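Local coordinates for protein cpftsy (Physcomitrella patens, PDB 4AK9) that probably acts as the chloroplast receptor of the signal recognition particle, a SIMIBI-class GTPase that helps deliver proteins to the thylakoid membrane, at residues L18-S21 with T26-N29; D34-Y39 with E46-E51; A66-D71 with V284-S289; G128-L133 with G160-V165; V147-G152 with V165-T170. One frame throughout, in Å; residues are numbered along the deposited sequence.

Interaction 1. Residues L18-S21 with T26-N29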
# COMPACT_ATOMS: atom_id res chain seq x y z
N LEU A 18 15.15 17.41 10.30
CA LEU A 18 15.35 16.18 9.52
C LEU A 18 14.05 15.37 9.41
O LEU A 18 13.74 14.84 8.34
CB LEU A 18 16.47 15.31 10.11
CG LEU A 18 17.89 15.81 9.84
CD1 LEU A 18 18.93 14.89 10.49
CD2 LEU A 18 18.12 15.91 8.34
N LEU A 19 13.30 15.26 10.51
CA LEU A 19 11.98 14.60 10.46
C LEU A 19 11.03 15.35 9.53
O LEU A 19 10.31 14.76 8.72
CB LEU A 19 11.33 14.53 11.84
CG LEU A 19 11.71 13.45 12.84
CD1 LEU A 19 10.57 13.36 13.86
CD2 LEU A 19 11.94 12.09 12.17
N PHE A 20 11.04 16.67 9.65
CA PHE A 20 10.16 17.49 8.85
C PHE A 20 10.41 17.33 7.36
O PHE A 20 9.49 17.13 6.56
CB PHE A 20 10.31 18.96 9.24
CG PHE A 20 9.23 19.81 8.69
CD1 PHE A 20 7.98 19.82 9.29
CD2 PHE A 20 9.44 20.56 7.55
CE1 PHE A 20 6.96 20.59 8.77
CE2 PHE A 20 8.41 21.34 7.03
CZ PHE A 20 7.18 21.34 7.64
N SER A 21 11.67 17.43 6.96
CA SER A 21 11.96 17.27 5.54
C SER A 21 11.76 15.82 5.11
O SER A 21 11.33 15.56 3.98
CB SER A 21 13.38 17.74 5.21
OG SER A 21 14.33 16.83 5.73
N THR A 26 4.93 12.59 2.34
CA THR A 26 3.75 12.11 3.03
C THR A 26 2.85 13.29 3.41
O THR A 26 1.62 13.23 3.24
CB THR A 26 4.12 11.31 4.32
OG1 THR A 26 4.85 10.13 3.94
CG2 THR A 26 2.85 10.87 5.06
N ARG A 27 3.47 14.36 3.90
CA ARG A 27 2.73 15.52 4.40
C ARG A 27 1.94 16.18 3.28
O ARG A 27 0.82 16.68 3.50
CB ARG A 27 3.69 16.50 5.09
CG ARG A 27 3.03 17.73 5.68
CD ARG A 27 4.04 18.52 6.45
NE ARG A 27 5.22 18.87 5.66
CZ ARG A 27 6.44 18.40 5.86
NH1 ARG A 27 6.69 17.52 6.83
NH2 ARG A 27 7.43 18.81 5.06
N GLU A 28 2.48 16.16 2.07
CA GLU A 28 1.79 16.76 0.93
C GLU A 28 0.49 16.05 0.56
O GLU A 28 -0.49 16.70 0.20
CB GLU A 28 2.70 16.81 -0.29
CG GLU A 28 1.98 17.25 -1.55
CD GLU A 28 2.93 17.87 -2.56
OE1 GLU A 28 4.15 17.55 -2.50
OE2 GLU A 28 2.46 18.67 -3.41
N ASN A 29 0.46 14.72 0.62
CA ASN A 29 -0.84 14.07 0.47
C ASN A 29 -1.75 14.43 1.62
O ASN A 29 -2.93 14.73 1.41
CB ASN A 29 -0.76 12.55 0.36
CG ASN A 29 -2.14 11.89 0.40
OD1 ASN A 29 -3.00 12.14 -0.47
ND2 ASN A 29 -2.38 11.07 1.43
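The guanidinium of R27 lies flat on one face of the F20 ring, the planes only 7° apart, and at its edge the same group meets the F20 carbonyl oxygen. F20 CZ sits over the guanidinium centre, while R27 CZ lies toward the ring's rim, 3.6 Å from the ring centroid. This is a cation-pi stack, with NH1 and NH2 both bonded end-on to the F20 carbonyl oxygen, and it links the two short helices 16-22 and 24-30 at the N-terminal end of the modelled chain.

The arginine chain leaves its helix stretched out and then bends at chi3 (55°); the two side chains cross at about a right angle while their flat groups stay nearly parallel. The closest ring approach is R27 NH2 to F20 CE2, 3.4 Å. With its face on the ring and its edge on a carbonyl, the guanidinium is fixed in both tilt and rotation. NH1 also gives a hydrogen bond to A315 O of helix 309-316, so one side chain joins three helices near the surface. A leucine in place of R27 is likely to deprive F20 O and A315 O of these donors and leave the ring freer to turn.

The two bonds to F20 O differ although the oxygen lies in the guanidinium plane for both. R27 NH1 comes within 2.8 Å of F20 O in the carbonyl plane, on a lone pair, whereas R27 NH2, 3.1 Å from F20 O, approaches from 43° above that plane.

Interaction 2. Residues D34-Y39 with E46-E51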
# COMPACT_ATOMS: atom_id res chain seq x y z
N ASP A 34 -6.95 19.43 5.63
CA ASP A 34 -7.42 20.76 6.02
C ASP A 34 -8.46 21.33 5.04
O ASP A 34 -9.51 21.83 5.45
CB ASP A 34 -6.25 21.75 6.14
CG ASP A 34 -5.25 21.34 7.22
OD1 ASP A 34 -5.60 21.38 8.42
OD2 ASP A 34 -4.11 20.99 6.84
N GLU A 35 -8.16 21.22 3.75
CA GLU A 35 -9.11 21.66 2.73
C GLU A 35 -10.43 20.91 2.84
O GLU A 35 -11.51 21.51 2.81
CB GLU A 35 -8.52 21.40 1.35
CG GLU A 35 -9.49 21.68 0.21
CD GLU A 35 -9.25 23.04 -0.44
OE1 GLU A 35 -8.38 23.79 0.06
OE2 GLU A 35 -9.94 23.36 -1.44
N LEU A 36 -10.33 19.59 2.96
CA LEU A 36 -11.50 18.73 3.08
C LEU A 36 -12.38 19.12 4.25
O LEU A 36 -13.62 19.08 4.17
CB LEU A 36 -11.02 17.29 3.28
CG LEU A 36 -12.08 16.20 3.32
CD1 LEU A 36 -12.91 16.23 2.04
CD2 LEU A 36 -11.38 14.84 3.47
N LEU A 37 -11.73 19.49 5.33
CA LEU A 37 -12.45 19.70 6.57
C LEU A 37 -13.16 21.05 6.54
O LEU A 37 -14.07 21.29 7.33
CB LEU A 37 -11.49 19.59 7.76
CG LEU A 37 -11.15 18.12 8.07
CD1 LEU A 37 -10.29 17.98 9.33
CD2 LEU A 37 -12.40 17.28 8.16
N THR A 38 -12.74 21.92 5.62
CA THR A 38 -13.47 23.17 5.40
C THR A 38 -14.85 22.89 4.81
O THR A 38 -15.76 23.72 4.92
CB THR A 38 -12.71 24.16 4.48
OG1 THR A 38 -12.75 23.72 3.11
CG2 THR A 38 -11.28 24.32 4.94
N TYR A 39 -15.03 21.73 4.20
CA TYR A 39 -16.34 21.36 3.67
C TYR A 39 -17.17 20.60 4.67
O TYR A 39 -18.29 20.16 4.36
CB TYR A 39 -16.21 20.54 2.38
CG TYR A 39 -15.56 21.31 1.26
CD1 TYR A 39 -16.26 22.30 0.57
CD2 TYR A 39 -14.25 21.07 0.89
CE1 TYR A 39 -15.66 23.03 -0.45
CE2 TYR A 39 -13.64 21.78 -0.13
CZ TYR A 39 -14.35 22.76 -0.80
OH TYR A 39 -13.74 23.46 -1.82
N GLU A 46 -20.77 12.22 7.22
CA GLU A 46 -20.41 10.86 6.85
C GLU A 46 -19.67 10.77 5.51
O GLU A 46 -18.71 10.00 5.40
CB GLU A 46 -21.63 9.94 6.89
CG GLU A 46 -22.19 9.75 8.30
CD GLU A 46 -21.25 8.97 9.22
OE1 GLU A 46 -20.15 9.47 9.58
OE2 GLU A 46 -21.61 7.83 9.61
N SER A 47 -20.08 11.57 4.54
CA SER A 47 -19.40 11.66 3.24
C SER A 47 -17.98 12.22 3.37
O SER A 47 -17.03 11.72 2.71
CB SER A 47 -20.20 12.55 2.27
OG SER A 47 -21.43 11.93 1.92
N ILE A 48 -17.84 13.25 4.19
CA ILE A 48 -16.58 13.92 4.38
C ILE A 48 -15.61 12.97 5.09
O ILE A 48 -14.43 12.93 4.76
CB ILE A 48 -16.74 15.23 5.19
CG1 ILE A 48 -17.61 16.21 4.42
CG2 ILE A 48 -15.40 15.87 5.47
CD1 ILE A 48 -17.19 16.34 2.99
N LEU A 49 -16.12 12.18 6.03
CA LEU A 49 -15.26 11.32 6.82
C LEU A 49 -14.82 10.12 5.98
O LEU A 49 -13.72 9.61 6.18
CB LEU A 49 -15.91 10.86 8.13
CG LEU A 49 -16.17 11.97 9.16
CD1 LEU A 49 -16.82 11.41 10.42
CD2 LEU A 49 -14.88 12.67 9.51
N ASP A 50 -15.67 9.67 5.07
CA ASP A 50 -15.26 8.67 4.08
C ASP A 50 -14.11 9.19 3.25
O ASP A 50 -13.12 8.48 3.05
CB ASP A 50 -16.44 8.27 3.16
CG ASP A 50 -17.33 7.20 3.78
OD1 ASP A 50 -17.11 6.85 4.96
OD2 ASP A 50 -18.26 6.70 3.09
N GLU A 51 -14.24 10.41 2.74
CA GLU A 51 -13.17 11.04 1.98
C GLU A 51 -11.89 11.16 2.81
O GLU A 51 -10.79 10.93 2.29
CB GLU A 51 -13.58 12.41 1.45
CG GLU A 51 -14.75 12.38 0.48
CD GLU A 51 -15.09 13.76 -0.08
OE1 GLU A 51 -14.14 14.48 -0.49
OE2 GLU A 51 -16.29 14.13 -0.09
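L36 faces helix 45-58 squarely, with CG anti to the backbone N (chi1 -175°), which sends CD2 to the I48 carbonyl and CD1 to E51. Its CG packs against I48 CG2 at 4.0 Å, the two side chains sliding past each other in opposite directions. L36 CD2 lies 3.8 Å from the I48 backbone O, and L36 CD1 comes to 3.3 Å from E51 OE1, a carbon-oxygen contact beside the extended glutamate chain. L37 starts out away from the partner helix, yet its CD2 returns to within 4.3 Å of I48 CG2 while the same side chain also rests on I88 and K89 of helix 85-101.

These helices belong to the SRP54-type helical bundle, and I48 is the residue that L36, L37 and Y39 all meet. Next, T38 keeps its hydroxyl at home: OG1 donates to E35 O at 2.6 Å and sits over one face of the neighbouring Y39 ring, toward its rim. Y39 meets the isoleucine with its backbone rather than its ring, Y39 O lying 4.0 Å from I48 CG1. The Y39 CB is 4.4 Å from I48 CD1, and from there the ring leads off, away from helix 45-58.

Interaction 3. Residues A66-D71 with V284-S289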
# COMPACT_ATOMS: atom_id res chain seq x y z
N ALA A 66 -6.89 2.93 9.53
CA ALA A 66 -7.69 4.08 9.10
C ALA A 66 -9.13 3.97 9.61
O ALA A 66 -9.73 4.98 10.01
CB ALA A 66 -7.68 4.21 7.54
N LEU A 67 -9.68 2.75 9.61
CA LEU A 67 -11.04 2.51 10.11
C LEU A 67 -11.13 2.92 11.57
O LEU A 67 -12.03 3.68 11.98
CB LEU A 67 -11.43 1.03 9.92
CG LEU A 67 -12.69 0.47 10.57
CD1 LEU A 67 -13.89 1.37 10.32
CD2 LEU A 67 -12.94 -0.92 10.01
N LYS A 68 -10.18 2.48 12.38
CA LYS A 68 -10.28 2.78 13.80
C LYS A 68 -9.97 4.24 14.14
O LYS A 68 -10.55 4.78 15.09
CB LYS A 68 -9.43 1.84 14.63
CG LYS A 68 -7.97 2.09 14.50
CD LYS A 68 -7.21 1.28 15.53
CE LYS A 68 -7.50 -0.19 15.38
NZ LYS A 68 -6.47 -1.00 16.09
N ILE A 69 -9.09 4.88 13.37
CA ILE A 69 -8.86 6.31 13.56
C ILE A 69 -10.10 7.13 13.28
O ILE A 69 -10.49 7.98 14.09
CB ILE A 69 -7.72 6.82 12.64
CG1 ILE A 69 -6.40 6.25 13.13
CG2 ILE A 69 -7.68 8.34 12.64
CD1 ILE A 69 -5.23 6.42 12.16
N VAL A 70 -10.74 6.89 12.14
CA VAL A 70 -11.88 7.69 11.74
C VAL A 70 -13.14 7.32 12.55
O VAL A 70 -13.94 8.21 12.89
CB VAL A 70 -12.08 7.62 10.21
CG1 VAL A 70 -13.34 8.35 9.76
CG2 VAL A 70 -10.82 8.22 9.52
N ASP A 71 -13.28 6.05 12.92
CA ASP A 71 -14.46 5.58 13.65
C ASP A 71 -14.59 6.29 14.99
O ASP A 71 -15.68 6.69 15.38
CB ASP A 71 -14.44 4.07 13.83
CG ASP A 71 -15.84 3.46 13.85
OD1 ASP A 71 -16.79 4.05 13.27
OD2 ASP A 71 -15.99 2.37 14.44
N VAL A 284 2.12 -0.25 11.14
CA VAL A 284 2.97 -1.31 11.69
C VAL A 284 2.90 -1.35 13.22
O VAL A 284 2.80 -2.42 13.83
CB VAL A 284 4.44 -1.30 11.12
CG1 VAL A 284 5.28 -0.27 11.78
CG2 VAL A 284 5.10 -2.66 11.36
N VAL A 285 2.89 -0.19 13.86
CA VAL A 285 2.80 -0.15 15.33
C VAL A 285 1.43 -0.68 15.77
O VAL A 285 1.34 -1.50 16.68
CB VAL A 285 3.03 1.26 15.86
CG1 VAL A 285 2.74 1.33 17.39
CG2 VAL A 285 4.48 1.68 15.57
N ASP A 286 0.38 -0.22 15.09
CA ASP A 286 -0.99 -0.65 15.38
C ASP A 286 -1.20 -2.16 15.20
O ASP A 286 -1.74 -2.84 16.09
CB ASP A 286 -1.98 0.13 14.50
CG ASP A 286 -3.43 -0.25 14.78
OD1 ASP A 286 -3.78 -0.47 15.97
OD2 ASP A 286 -4.22 -0.36 13.80
N GLU A 287 -0.76 -2.70 14.07
CA GLU A 287 -0.99 -4.10 13.77
C GLU A 287 -0.10 -5.05 14.54
O GLU A 287 -0.55 -6.14 14.90
CB GLU A 287 -0.82 -4.38 12.26
CG GLU A 287 -1.93 -3.75 11.37
CD GLU A 287 -3.26 -4.49 11.48
OE1 GLU A 287 -3.25 -5.75 11.59
OE2 GLU A 287 -4.33 -3.82 11.49
N LEU A 288 1.16 -4.67 14.79
CA LEU A 288 2.14 -5.61 15.38
C LEU A 288 2.40 -5.42 16.87
O LEU A 288 3.01 -6.29 17.54
CB LEU A 288 3.49 -5.63 14.61
CG LEU A 288 3.51 -5.98 13.10
CD1 LEU A 288 4.70 -6.88 12.79
CD2 LEU A 288 2.24 -6.65 12.60
N SER A 289 1.92 -4.29 17.42
CA SER A 289 2.10 -4.00 18.84
C SER A 289 3.57 -4.03 19.28
O SER A 289 3.88 -4.45 20.40
CB SER A 289 1.25 -4.98 19.69
OG SER A 289 -0.13 -5.00 19.25
O HOH W 1 -5.40 -2.75 13.52
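K68 lays the end of its aliphatic chain along the carboxylate of D286, with CE 3.6 Å from D286 OD2, before its ammonium closes a salt bridge on the other oxygen. K68 NZ donates to D286 OD1 at 2.7 Å, and D286 OD1 accepts on its syn lone pair, the one on the side of OD2. The lysine reaches this point with CG set between the backbone N and the carbonyl carbon (chi1 72°) and a second bend at chi3, while the aspartate comes to meet it from the opposite direction with CG anti to its own N (chi1 -179°).

A water donates to D286 OD2 at 2.7 Å and to E287 OE2 at 2.5 Å, and receives a weak bond from K68 NZ at 3.3 Å. E287, its OE2 5.8 Å from K68 NZ, is bridged rather than touched; its charge probably still helps to hold the ammonium, although E287 OE1 is also paired with R256. D286 OD2 is also hydrogen-bonded to T65 OG1, one turn back along the lysine's helix.

The bridge lies at the surface and joins the helical bundle to the GTPase domain, the N-G pairing familiar from SRP-type GTPases. K68 stands on helix 63-78 and also touches L99 of helix 85-101; D286 stands on helix 280-288, which packs on helix 251-261 and leads to strand 292-296.

Interaction 4. Residues G128-L133 with G160-V165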
# COMPACT_ATOMS: atom_id res chain seq x y z
N GLY A 128 20.37 -2.51 3.26
CA GLY A 128 19.64 -1.63 4.15
C GLY A 128 20.06 -1.90 5.59
O GLY A 128 20.25 -0.95 6.38
N LYS A 129 20.18 -3.18 5.92
CA LYS A 129 20.65 -3.62 7.23
C LYS A 129 22.06 -3.11 7.50
O LYS A 129 22.34 -2.59 8.58
CB LYS A 129 20.64 -5.15 7.35
CG LYS A 129 19.27 -5.78 7.41
CD LYS A 129 19.35 -7.28 7.82
CE LYS A 129 20.08 -8.14 6.80
NZ LYS A 129 19.73 -9.59 7.00
N THR A 130 22.93 -3.25 6.50
CA THR A 130 24.33 -2.81 6.64
C THR A 130 24.42 -1.31 6.90
O THR A 130 25.09 -0.86 7.83
CB THR A 130 25.15 -3.17 5.38
OG1 THR A 130 25.10 -4.59 5.18
CG2 THR A 130 26.59 -2.75 5.58
N THR A 131 23.71 -0.54 6.09
CA THR A 131 23.68 0.90 6.25
C THR A 131 23.13 1.28 7.61
O THR A 131 23.69 2.14 8.29
CB THR A 131 22.79 1.53 5.14
OG1 THR A 131 23.44 1.35 3.88
CG2 THR A 131 22.61 3.00 5.39
N THR A 132 22.04 0.63 8.02
CA THR A 132 21.44 0.96 9.33
C THR A 132 22.41 0.70 10.48
O THR A 132 22.50 1.51 11.42
CB THR A 132 20.11 0.21 9.54
OG1 THR A 132 19.21 0.58 8.48
CG2 THR A 132 19.47 0.60 10.90
N LEU A 133 23.08 -0.44 10.39
CA LEU A 133 24.11 -0.88 11.32
C LEU A 133 25.18 0.23 11.45
O LEU A 133 25.54 0.63 12.55
CB LEU A 133 24.73 -2.18 10.78
CG LEU A 133 24.93 -3.40 11.68
CD1 LEU A 133 24.49 -3.12 13.08
CD2 LEU A 133 24.19 -4.62 11.13
N GLY A 160 30.06 -8.50 4.68
CA GLY A 160 31.16 -8.30 5.61
C GLY A 160 32.05 -7.13 5.21
O GLY A 160 32.45 -6.30 6.05
N GLU A 161 32.36 -7.03 3.92
CA GLU A 161 33.21 -5.94 3.44
C GLU A 161 32.54 -4.57 3.60
O GLU A 161 33.17 -3.57 3.98
CB GLU A 161 33.57 -6.18 1.97
CG GLU A 161 34.06 -7.59 1.70
CD GLU A 161 34.29 -7.86 0.22
OE1 GLU A 161 33.94 -6.99 -0.61
OE2 GLU A 161 34.81 -8.95 -0.12
N GLN A 162 31.24 -4.52 3.32
CA GLN A 162 30.50 -3.28 3.44
C GLN A 162 30.49 -2.84 4.90
O GLN A 162 30.64 -1.65 5.20
CB GLN A 162 29.08 -3.46 2.94
CG GLN A 162 28.99 -3.77 1.45
CD GLN A 162 27.56 -4.08 1.00
OE1 GLN A 162 26.64 -4.21 1.83
NE2 GLN A 162 27.38 -4.20 -0.31
N LEU A 163 30.35 -3.81 5.81
CA LEU A 163 30.29 -3.52 7.23
C LEU A 163 31.63 -2.98 7.69
O LEU A 163 31.70 -2.06 8.52
CB LEU A 163 29.91 -4.79 8.00
CG LEU A 163 29.39 -4.61 9.43
CD1 LEU A 163 28.21 -3.63 9.44
CD2 LEU A 163 28.99 -5.97 10.00
N GLU A 164 32.70 -3.54 7.14
CA GLU A 164 34.07 -3.12 7.45
C GLU A 164 34.28 -1.64 7.14
O GLU A 164 34.93 -0.90 7.89
CB GLU A 164 35.06 -3.98 6.67
CG GLU A 164 36.47 -4.03 7.24
CD GLU A 164 37.30 -5.17 6.67
OE1 GLU A 164 36.88 -5.75 5.63
OE2 GLU A 164 38.35 -5.49 7.26
N VAL A 165 33.67 -1.17 6.06
CA VAL A 165 33.76 0.23 5.71
C VAL A 165 33.08 1.11 6.75
O VAL A 165 33.59 2.16 7.15
CB VAL A 165 33.17 0.49 4.31
CG1 VAL A 165 33.31 1.95 3.94
CG2 VAL A 165 33.87 -0.39 3.26
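T130 is turned so that its methyl CG2 lies anti to the backbone N and its OG1 beside that N, and L163 likewise carries CG anti to N (chi1 -162°); these rotations point methyls at each other between two helices. G128, K129 and T130 fit the P-loop (Walker A) pattern expected of an SRP-type GTPase, and the 160-165 part of helix 158-170 packs on the first turns of helix 126-142, at the probable phosphate-binding loop.

T130 CG2 does most of the touching: it presses to 3.7 Å from Q162 CB and 3.9 Å from the L163 backbone N. The threonine and glutamine side chains cross at about a right angle, and Q162 OE1 comes to 3.7 Å from T130 OG1 without a hydrogen bond; that hydroxyl is bonded to G126 O in the first turn of the helix, while K129 NZ is held by G123 O and T207 O. The axes of the two segments come within 9.4 Å and cross at -21°. One turn on from T130 the two leucines meet at a slant, L163 CD1 lying 4.0 Å from both L133 CG and L133 CB.

Interaction 5. Residues V147-G152 with V165-T170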
# COMPACT_ATOMS: atom_id res chain seq x y z
N VAL A 147 32.06 0.50 20.53
CA VAL A 147 31.23 -0.38 19.70
C VAL A 147 32.04 -1.46 19.00
O VAL A 147 33.12 -1.18 18.46
CB VAL A 147 30.52 0.42 18.57
CG1 VAL A 147 29.73 -0.50 17.65
CG2 VAL A 147 29.62 1.49 19.17
N LEU A 148 31.52 -2.69 19.00
CA LEU A 148 32.07 -3.78 18.21
C LEU A 148 31.04 -4.27 17.21
O LEU A 148 29.92 -4.59 17.59
CB LEU A 148 32.50 -4.94 19.11
CG LEU A 148 32.96 -6.22 18.40
CD1 LEU A 148 34.29 -5.97 17.69
CD2 LEU A 148 33.10 -7.42 19.37
N MET A 149 31.42 -4.37 15.94
CA MET A 149 30.51 -4.88 14.92
C MET A 149 30.77 -6.34 14.65
O MET A 149 31.92 -6.80 14.71
CB MET A 149 30.62 -4.07 13.62
CG MET A 149 30.21 -2.63 13.76
SD MET A 149 30.43 -1.79 12.16
CE MET A 149 29.90 -0.16 12.53
N ALA A 150 29.71 -7.09 14.36
CA ALA A 150 29.84 -8.51 14.05
C ALA A 150 29.21 -8.82 12.70
O ALA A 150 27.98 -8.59 12.50
CB ALA A 150 29.19 -9.36 15.14
N ALA A 151 30.02 -9.33 11.79
CA ALA A 151 29.58 -9.59 10.42
C ALA A 151 28.95 -10.96 10.28
O ALA A 151 29.56 -11.89 9.71
CB ALA A 151 30.72 -9.41 9.43
N GLY A 152 27.72 -11.10 10.78
CA GLY A 152 27.07 -12.40 10.81
C GLY A 152 26.25 -12.70 9.57
O GLY A 152 25.70 -13.78 9.43
N VAL A 165 33.67 -1.17 6.06
CA VAL A 165 33.76 0.23 5.71
C VAL A 165 33.08 1.11 6.75
O VAL A 165 33.59 2.16 7.15
CB VAL A 165 33.17 0.49 4.31
CG1 VAL A 165 33.31 1.95 3.94
CG2 VAL A 165 33.87 -0.39 3.26
N TRP A 166 31.92 0.65 7.22
CA TRP A 166 31.23 1.39 8.26
C TRP A 166 31.99 1.36 9.57
O TRP A 166 31.95 2.34 10.34
CB TRP A 166 29.82 0.83 8.45
CG TRP A 166 28.89 1.28 7.37
CD1 TRP A 166 28.48 0.56 6.29
CD2 TRP A 166 28.32 2.58 7.24
NE1 TRP A 166 27.64 1.32 5.51
CE2 TRP A 166 27.54 2.57 6.07
CE3 TRP A 166 28.39 3.75 8.01
CZ2 TRP A 166 26.82 3.68 5.65
CZ3 TRP A 166 27.68 4.84 7.59
CH2 TRP A 166 26.90 4.80 6.42
N ALA A 167 32.67 0.25 9.84
CA ALA A 167 33.44 0.16 11.09
C ALA A 167 34.50 1.26 11.05
O ALA A 167 34.70 2.01 12.02
CB ALA A 167 34.07 -1.21 11.23
N GLN A 168 35.14 1.38 9.89
CA GLN A 168 36.18 2.40 9.68
C GLN A 168 35.69 3.83 9.80
O GLN A 168 36.28 4.64 10.53
CB GLN A 168 36.86 2.20 8.33
CG GLN A 168 37.81 1.02 8.31
CD GLN A 168 39.02 1.24 9.21
OE1 GLN A 168 39.82 2.16 8.99
NE2 GLN A 168 39.16 0.40 10.24
N ARG A 169 34.61 4.15 9.09
CA ARG A 169 34.04 5.48 9.15
C ARG A 169 33.64 5.87 10.57
O ARG A 169 33.72 7.05 10.97
CB ARG A 169 32.82 5.55 8.23
CG ARG A 169 32.10 6.89 8.20
CD ARG A 169 31.10 6.92 7.05
NE ARG A 169 31.72 6.40 5.83
CZ ARG A 169 31.18 5.48 5.03
NH1 ARG A 169 29.96 5.00 5.27
NH2 ARG A 169 31.85 5.08 3.96
N THR A 170 33.21 4.87 11.35
CA THR A 170 32.68 5.19 12.66
C THR A 170 33.67 4.96 13.77
O THR A 170 33.40 5.31 14.92
CB THR A 170 31.41 4.39 12.99
OG1 THR A 170 31.70 2.99 12.90
CG2 THR A 170 30.28 4.76 12.04
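Strand 147-150, helix 158-170 and strand 173-175 form a beta-alpha-beta crossover of the GTPase domain, and M149 is the side chain that the strand sends up against A167, W166 and T170 of the helix. Strand and helix run almost antiparallel, at 170°, as such a crossover requires.

M149 takes CG anti to its carbonyl carbon (chi1 -64°) and stays extended beyond, which carries the sulfur and the terminal methyl out to the helix. SD rests 3.7 Å from A167 CA and 3.8 Å from A167 CB; the small alanine allows this close approach. M149 CE goes further, to 3.6 Å from T170 OG1 and 4.2 Å from W166 CB. A serine in place of M149 would probably open a gap beneath A167 and leave T170 without the methyl that packs on its hydroxyl. On the strand side, M149 is backbone-bonded to E173 and V175, and its side chain also touches A137 of helix 126-142.

The T170 hydroxyl is already engaged, OG1 donating to W166 O at 2.7 Å and bonding also to S172 OG. The thioether therefore meets polar atoms already bonded within the helix or to S172; no hydrogen bond crosses, and the contact probably rests mainly on dispersion and fit.

Interactions 4 and 5, the first buried and the second partly so, adjoin in the GTPase domain: both use helix 158-170, and L163 of the first packs on M149, A150 and A151 of the second. Both are apolar, without a hydrogen bond across. Interaction 2, also apolar and partly buried, lies at the far end of the molecule, on the opposite side of the chain's centre; it touches interaction 3 through L49 and V70. Interactions 1 and 3 sit at the surface and depend on charge, one an arginine on a ring and carbonyl, the other a lysine on a carboxylate. Interaction 3 alone joins the two family regions, closing a loop that encloses interactions 4 and 5.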